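Local coordinates for protein YPL144W (Saccharomyces cerevisiae, PDB 2Z5B), which pairs with the chaperone IRC25 in a heterodimer that binds proteasome precursors and helps the alpha-ring of the 20S proteasome to form, at residues 35-49 with 111-125. Sequence-based numbering, arbitrary orientation.
Sequences RSKKIPISLVVGFKQ and FNRPCYVTWSSLPSE
The parallel pairing of strands 41-47 and 115-121 lies at the middle of the mixed sheet, the only parallel neighbours in an otherwise antiparallel order; their axes run 8° apart. Six backbone hydrogen bonds alternate from Ile-41 N to Pro-114 O through Ser-120 N to Val-45 O. Ahead of the strands, Arg-113 ties down the loop 35-40. Its CG sits between backbone N and carbonyl carbon (chi1 63°), and a bend at chi3 turns the guanidinium side-on to Ile-39 O, which accepts from Arg-113 NE at 2.8 Å and from NH1 of the same guanidinium at 2.9 Å, both nearly in the guanidinium plane. Ile-41 CD1 lies on the aliphatic shaft, 3.5 Å from Arg-113 CD. A leucine here would probably leave Ile-39 O without both these donors and the loop freer to shift.

At the other end, Trp-119 is packed on two sides. Gly-46 CA stands over its six-membered ring, 4.0 Å from the centroid, a CH-pi contact, and the ring's edge meets the face of Phe-47 in a T-shaped pair, planes at 83°. Trp-119 NE1 also donates to Glu-125 OE2 (2.8 Å), which fixes the indole's rotation. Where direct pairing ends, one water accepts from Phe-47 N and Leu-122 N and donates to Ser-120 O and Glu-125 OE2. Facing the partner chaperone chain, Ser-42 OG is hydrogen-bonded to Gln-41 OE1 of the neighbouring YLR021W chain. Two N-H groups converging on one carbonyl thus hold the loop before strand 41-47 in place, while at the far end water takes over from direct pairing beside the carboxylate-held indole.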
loop_
_atom_site.group_PDB
_atom_site.type_symbol
_atom_site.label_atom_id
_atom_site.label_comp_id
_atom_site.label_asym_id
_atom_site.label_seq_id
_atom_site.Cartn_x
_atom_site.Cartn_y
_atom_site.Cartn_z
ATOM N N ARG A 35 17.715 3.100 12.901
ATOM C CA ARG A 35 17.504 2.628 14.258
ATOM C C ARG A 35 15.990 2.391 14.354
ATOM O O ARG A 35 15.364 1.995 13.359
ATOM C CB ARG A 35 18.009 3.629 15.304
ATOM C CG ARG A 35 19.515 3.553 15.546
ATOM C CD ARG A 35 19.860 3.761 17.018
ATOM N NE ARG A 35 21.294 3.614 17.270
ATOM C CZ ARG A 35 21.898 2.470 17.586
ATOM N NH1 ARG A 35 21.199 1.346 17.696
ATOM N NH2 ARG A 35 23.209 2.451 17.793
ATOM N N SER A 36 15.401 2.648 15.520
ATOM C CA SER A 36 13.988 2.369 15.752
ATOM C C SER A 36 13.168 3.660 15.794
ATOM O O SER A 36 13.214 4.393 16.795
ATOM C CB SER A 36 13.837 1.590 17.061
ATOM O OG SER A 36 14.600 0.393 17.041
ATOM N N LYS A 37 12.423 3.945 14.718
ATOM C CA LYS A 37 11.723 5.240 14.595
ATOM C C LYS A 37 10.486 5.373 13.682
ATOM O O LYS A 37 9.580 4.541 13.710
ATOM C CB LYS A 37 12.718 6.370 14.291
ATOM C CG LYS A 37 12.910 7.362 15.445
ATOM C CD LYS A 37 11.612 8.104 15.744
ATOM C CE LYS A 37 11.840 9.340 16.588
ATOM N NZ LYS A 37 10.638 10.220 16.571
ATOM N N LYS A 38 10.471 6.449 12.895
ATOM C CA LYS A 38 9.254 7.008 12.313
ATOM C C LYS A 38 8.855 6.445 10.946
ATOM O O LYS A 38 7.679 6.476 10.581
ATOM C CB LYS A 38 9.411 8.526 12.197
ATOM C CG LYS A 38 8.107 9.292 12.362
ATOM C CD LYS A 38 8.354 10.770 12.675
ATOM C CE LYS A 38 7.307 11.310 13.667
ATOM N NZ LYS A 38 5.913 10.828 13.392
ATOM N N ILE A 39 9.832 5.966 10.187
ATOM C CA ILE A 39 9.579 5.447 8.850
ATOM C C ILE A 39 9.056 4.008 8.956
ATOM O O ILE A 39 9.729 3.157 9.528
ATOM C CB ILE A 39 10.841 5.528 7.960
ATOM C CG1 ILE A 39 11.202 7.001 7.690
ATOM C CG2 ILE A 39 10.636 4.753 6.650
ATOM C CD1 ILE A 39 12.567 7.214 7.052
ATOM N N PRO A 40 7.845 3.754 8.428
ATOM C CA PRO A 40 7.235 2.425 8.493
ATOM C C PRO A 40 7.883 1.412 7.575
ATOM O O PRO A 40 8.417 1.776 6.536
ATOM C CB PRO A 40 5.794 2.663 8.017
ATOM C CG PRO A 40 5.625 4.147 7.962
ATOM C CD PRO A 40 6.963 4.723 7.760
ATOM N N ILE A 41 7.815 0.139 7.959
ATOM C CA ILE A 41 8.147 -0.954 7.046
ATOM C C ILE A 41 6.840 -1.321 6.364
ATOM O O ILE A 41 5.789 -1.362 7.007
ATOM C CB ILE A 41 8.708 -2.177 7.812
ATOM C CG1 ILE A 41 10.121 -1.890 8.317
ATOM C CG2 ILE A 41 8.735 -3.437 6.947
ATOM C CD1 ILE A 41 10.562 -2.836 9.406
ATOM N N SER A 42 6.893 -1.530 5.048
ATOM C CA SER A 42 5.794 -2.159 4.321
ATOM C C SER A 42 6.311 -3.470 3.756
ATOM O O SER A 42 7.384 -3.504 3.143
ATOM C CB SER A 42 5.330 -1.289 3.156
ATOM O OG SER A 42 4.765 -0.083 3.617
ATOM N N LEU A 43 5.568 -4.543 3.962
ATOM C CA LEU A 43 5.964 -5.845 3.434
ATOM C C LEU A 43 4.839 -6.414 2.621
ATOM O O LEU A 43 3.688 -6.452 3.078
ATOM C CB LEU A 43 6.367 -6.813 4.559
ATOM C CG LEU A 43 6.635 -8.270 4.147
ATOM C CD1 LEU A 43 7.876 -8.350 3.272
ATOM C CD2 LEU A 43 6.812 -9.162 5.350
ATOM N N VAL A 44 5.153 -6.798 1.386
ATOM C CA VAL A 44 4.231 -7.621 0.596
ATOM C C VAL A 44 4.864 -9.015 0.537
ATOM O O VAL A 44 6.046 -9.159 0.172
ATOM C CB VAL A 44 3.991 -7.060 -0.826
ATOM C CG1 VAL A 44 2.968 -7.917 -1.577
ATOM C CG2 VAL A 44 3.516 -5.600 -0.746
ATOM N N VAL A 45 4.106 -10.030 0.950
ATOM C CA VAL A 45 4.647 -11.397 1.019
ATOM C C VAL A 45 3.617 -12.425 0.534
ATOM O O VAL A 45 2.429 -12.263 0.746
ATOM C CB VAL A 45 5.247 -11.743 2.423
ATOM C CG1 VAL A 45 4.203 -11.627 3.542
ATOM C CG2 VAL A 45 5.917 -13.162 2.425
ATOM N N GLY A 46 4.093 -13.443 -0.173
ATOM C CA GLY A 46 3.227 -14.502 -0.680
ATOM C C GLY A 46 4.064 -15.677 -1.125
ATOM O O GLY A 46 5.291 -15.631 -1.060
ATOM N N PHE A 47 3.395 -16.732 -1.584
ATOM C CA PHE A 47 4.098 -17.844 -2.191
ATOM C C PHE A 47 4.542 -17.449 -3.589
ATOM O O PHE A 47 4.001 -16.519 -4.183
ATOM C CB PHE A 47 3.216 -19.100 -2.206
ATOM C CG PHE A 47 2.765 -19.542 -0.836
ATOM C CD1 PHE A 47 3.652 -19.560 0.232
ATOM C CD2 PHE A 47 1.460 -19.968 -0.627
ATOM C CE1 PHE A 47 3.236 -19.967 1.503
ATOM C CE2 PHE A 47 1.041 -20.384 0.629
ATOM C CZ PHE A 47 1.940 -20.380 1.696
ATOM N N LYS A 48 5.561 -18.128 -4.095
ATOM C CA LYS A 48 6.034 -17.876 -5.442
ATOM C C LYS A 48 5.747 -19.080 -6.333
ATOM O O LYS A 48 5.897 -20.224 -5.912
ATOM C CB LYS A 48 7.533 -17.617 -5.429
ATOM C CG LYS A 48 8.073 -17.102 -6.759
ATOM C CD LYS A 48 9.571 -17.258 -6.885
ATOM C CE LYS A 48 10.271 -16.986 -5.590
ATOM N NZ LYS A 48 9.755 -15.787 -4.873
ATOM N N GLN A 49 5.340 -18.805 -7.564
ATOM C CA GLN A 49 5.235 -19.825 -8.596
ATOM C C GLN A 49 6.265 -19.534 -9.698
ATOM O O GLN A 49 6.510 -18.376 -10.034
ATOM C CB GLN A 49 3.808 -19.838 -9.169
ATOM C CG GLN A 49 3.601 -20.678 -10.421
ATOM C CD GLN A 49 2.711 -21.877 -10.200
ATOM O OE1 GLN A 49 1.516 -21.838 -10.500
ATOM N NE2 GLN A 49 3.285 -22.957 -9.666
ATOM N N PHE A 111 11.331 -4.419 15.388
ATOM C CA PHE A 111 12.100 -3.295 14.884
ATOM C C PHE A 111 11.674 -1.951 15.436
ATOM O O PHE A 111 12.245 -0.927 15.074
ATOM C CB PHE A 111 12.121 -3.320 13.353
ATOM C CG PHE A 111 12.719 -4.579 12.801
ATOM C CD1 PHE A 111 14.099 -4.811 12.891
ATOM C CD2 PHE A 111 11.910 -5.550 12.227
ATOM C CE1 PHE A 111 14.652 -5.980 12.403
ATOM C CE2 PHE A 111 12.455 -6.721 11.738
ATOM C CZ PHE A 111 13.828 -6.936 11.820
ATOM N N ASN A 112 10.684 -1.982 16.328
ATOM C CA ASN A 112 10.187 -0.803 17.021
ATOM C C ASN A 112 9.796 0.315 16.051
ATOM O O ASN A 112 10.200 1.467 16.212
ATOM C CB ASN A 112 11.199 -0.336 18.083
ATOM C CG ASN A 112 10.637 0.736 19.022
ATOM O OD1 ASN A 112 11.395 1.468 19.661
ATOM N ND2 ASN A 112 9.322 0.827 19.110
ATOM N N ARG A 113 9.008 -0.048 15.039
ATOM C CA ARG A 113 8.506 0.919 14.063
ATOM C C ARG A 113 7.157 0.472 13.508
ATOM O O ARG A 113 6.800 -0.696 13.644
ATOM C CB ARG A 113 9.513 1.081 12.925
ATOM C CG ARG A 113 9.759 -0.171 12.110
ATOM C CD ARG A 113 11.082 -0.065 11.400
ATOM N NE ARG A 113 11.272 1.295 10.939
ATOM C CZ ARG A 113 12.325 2.052 11.230
ATOM N NH1 ARG A 113 12.373 3.288 10.767
ATOM N NH2 ARG A 113 13.329 1.571 11.944
ATOM N N PRO A 114 6.406 1.393 12.873
ATOM C CA PRO A 114 5.139 0.942 12.318
ATOM C C PRO A 114 5.416 -0.018 11.149
ATOM O O PRO A 114 6.517 0.018 10.574
ATOM C CB PRO A 114 4.467 2.233 11.835
ATOM C CG PRO A 114 5.306 3.379 12.405
ATOM C CD PRO A 114 6.668 2.820 12.600
ATOM N N CYS A 115 4.444 -0.884 10.855
ATOM C CA CYS A 115 4.572 -1.900 9.813
ATOM C C CYS A 115 3.233 -2.088 9.122
ATOM O O CYS A 115 2.197 -2.175 9.793
ATOM C CB CYS A 115 5.001 -3.262 10.420
ATOM S SG CYS A 115 5.370 -4.555 9.182
ATOM N N TYR A 116 3.279 -2.156 7.793
ATOM C CA TYR A 116 2.149 -2.485 6.963
ATOM C C TYR A 116 2.497 -3.817 6.316
ATOM O O TYR A 116 3.576 -3.966 5.732
ATOM C CB TYR A 116 1.945 -1.444 5.862
ATOM C CG TYR A 116 1.546 -0.071 6.350
ATOM C CD1 TYR A 116 2.494 0.807 6.888
ATOM C CD2 TYR A 116 0.225 0.364 6.243
ATOM C CE1 TYR A 116 2.133 2.072 7.320
ATOM C CE2 TYR A 116 -0.140 1.640 6.661
ATOM C CZ TYR A 116 0.822 2.473 7.203
ATOM O OH TYR A 116 0.482 3.722 7.641
ATOM N N VAL A 117 1.589 -4.784 6.410
ATOM C CA VAL A 117 1.842 -6.088 5.795
ATOM C C VAL A 117 0.725 -6.471 4.833
ATOM O O VAL A 117 -0.446 -6.420 5.174
ATOM C CB VAL A 117 1.999 -7.198 6.871
ATOM C CG1 VAL A 117 1.910 -8.571 6.264
ATOM C CG2 VAL A 117 3.330 -7.069 7.557
ATOM N N THR A 118 1.100 -6.864 3.625
ATOM C CA THR A 118 0.154 -7.453 2.706
ATOM C C THR A 118 0.424 -8.936 2.564
ATOM O O THR A 118 1.563 -9.312 2.299
ATOM C CB THR A 118 0.325 -6.842 1.290
ATOM O OG1 THR A 118 -0.001 -5.443 1.337
ATOM C CG2 THR A 118 -0.579 -7.536 0.304
ATOM N N TRP A 119 -0.624 -9.761 2.662
ATOM C CA TRP A 119 -0.510 -11.151 2.255
ATOM C C TRP A 119 -1.068 -11.287 0.833
ATOM O O TRP A 119 -2.224 -10.967 0.570
ATOM C CB TRP A 119 -1.141 -12.174 3.237
ATOM C CG TRP A 119 -0.891 -13.578 2.681
ATOM C CD1 TRP A 119 -1.717 -14.275 1.863
ATOM C CD2 TRP A 119 0.306 -14.370 2.819
ATOM N NE1 TRP A 119 -1.127 -15.468 1.500
ATOM C CE2 TRP A 119 0.116 -15.547 2.073
ATOM C CE3 TRP A 119 1.520 -14.194 3.510
ATOM C CZ2 TRP A 119 1.083 -16.568 2.013
ATOM C CZ3 TRP A 119 2.482 -15.200 3.446
ATOM C CH2 TRP A 119 2.263 -16.369 2.707
ATOM N N SER A 120 -0.188 -11.694 -0.071
ATOM C CA SER A 120 -0.477 -11.859 -1.488
ATOM C C SER A 120 -0.741 -13.338 -1.749
ATOM O O SER A 120 0.124 -14.168 -1.499
ATOM C CB SER A 120 0.738 -11.388 -2.316
ATOM O OG SER A 120 0.617 -11.797 -3.676
ATOM N N SER A 121 -1.923 -13.647 -2.280
ATOM C CA SER A 121 -2.347 -15.027 -2.511
ATOM C C SER A 121 -2.254 -15.416 -3.974
ATOM O O SER A 121 -2.927 -14.830 -4.810
ATOM C CB SER A 121 -3.791 -15.219 -2.044
ATOM O OG SER A 121 -3.873 -15.100 -0.632
ATOM N N LEU A 122 -1.419 -16.407 -4.274
ATOM C CA LEU A 122 -1.421 -17.015 -5.598
ATOM C C LEU A 122 -2.836 -17.461 -5.991
ATOM O O LEU A 122 -3.623 -17.875 -5.136
ATOM C CB LEU A 122 -0.465 -18.219 -5.653
ATOM C CG LEU A 122 1.046 -17.952 -5.628
ATOM C CD1 LEU A 122 1.850 -19.262 -5.693
ATOM C CD2 LEU A 122 1.490 -16.998 -6.758
ATOM N N PRO A 123 -3.166 -17.388 -7.288
ATOM C CA PRO A 123 -4.455 -17.931 -7.698
ATOM C C PRO A 123 -4.648 -19.350 -7.152
ATOM O O PRO A 123 -5.769 -19.702 -6.788
ATOM C CB PRO A 123 -4.340 -17.946 -9.222
ATOM C CG PRO A 123 -3.465 -16.762 -9.505
ATOM C CD PRO A 123 -2.430 -16.804 -8.427
ATOM N N SER A 124 -3.552 -20.109 -7.031
ATOM C CA SER A 124 -3.573 -21.539 -6.669
ATOM C C SER A 124 -3.481 -21.837 -5.171
ATOM O O SER A 124 -3.566 -22.999 -4.748
ATOM C CB SER A 124 -2.411 -22.250 -7.360
ATOM O OG SER A 124 -1.193 -21.747 -6.845
ATOM N N GLU A 125 -3.302 -20.786 -4.379
ATOM C CA GLU A 125 -3.077 -20.932 -2.948
ATOM C C GLU A 125 -4.097 -21.789 -2.217
ATOM O O GLU A 125 -5.308 -21.579 -2.316
ATOM C CB GLU A 125 -3.056 -19.555 -2.298
ATOM C CG GLU A 125 -2.675 -19.567 -0.858
ATOM C CD GLU A 125 -2.673 -18.174 -0.329
ATOM O OE1 GLU A 125 -3.772 -17.657 -0.040
ATOM O OE2 GLU A 125 -1.575 -17.588 -0.268
HETATM O O HOH W 1 2.198 -4.095 2.112
HETATM O O HOH W 2 0.553 -16.843 -1.949
HETATM O O HOH W 3 1.947 -14.143 -4.332
HETATM O O HOH W 4 -0.739 -19.983 -9.055
#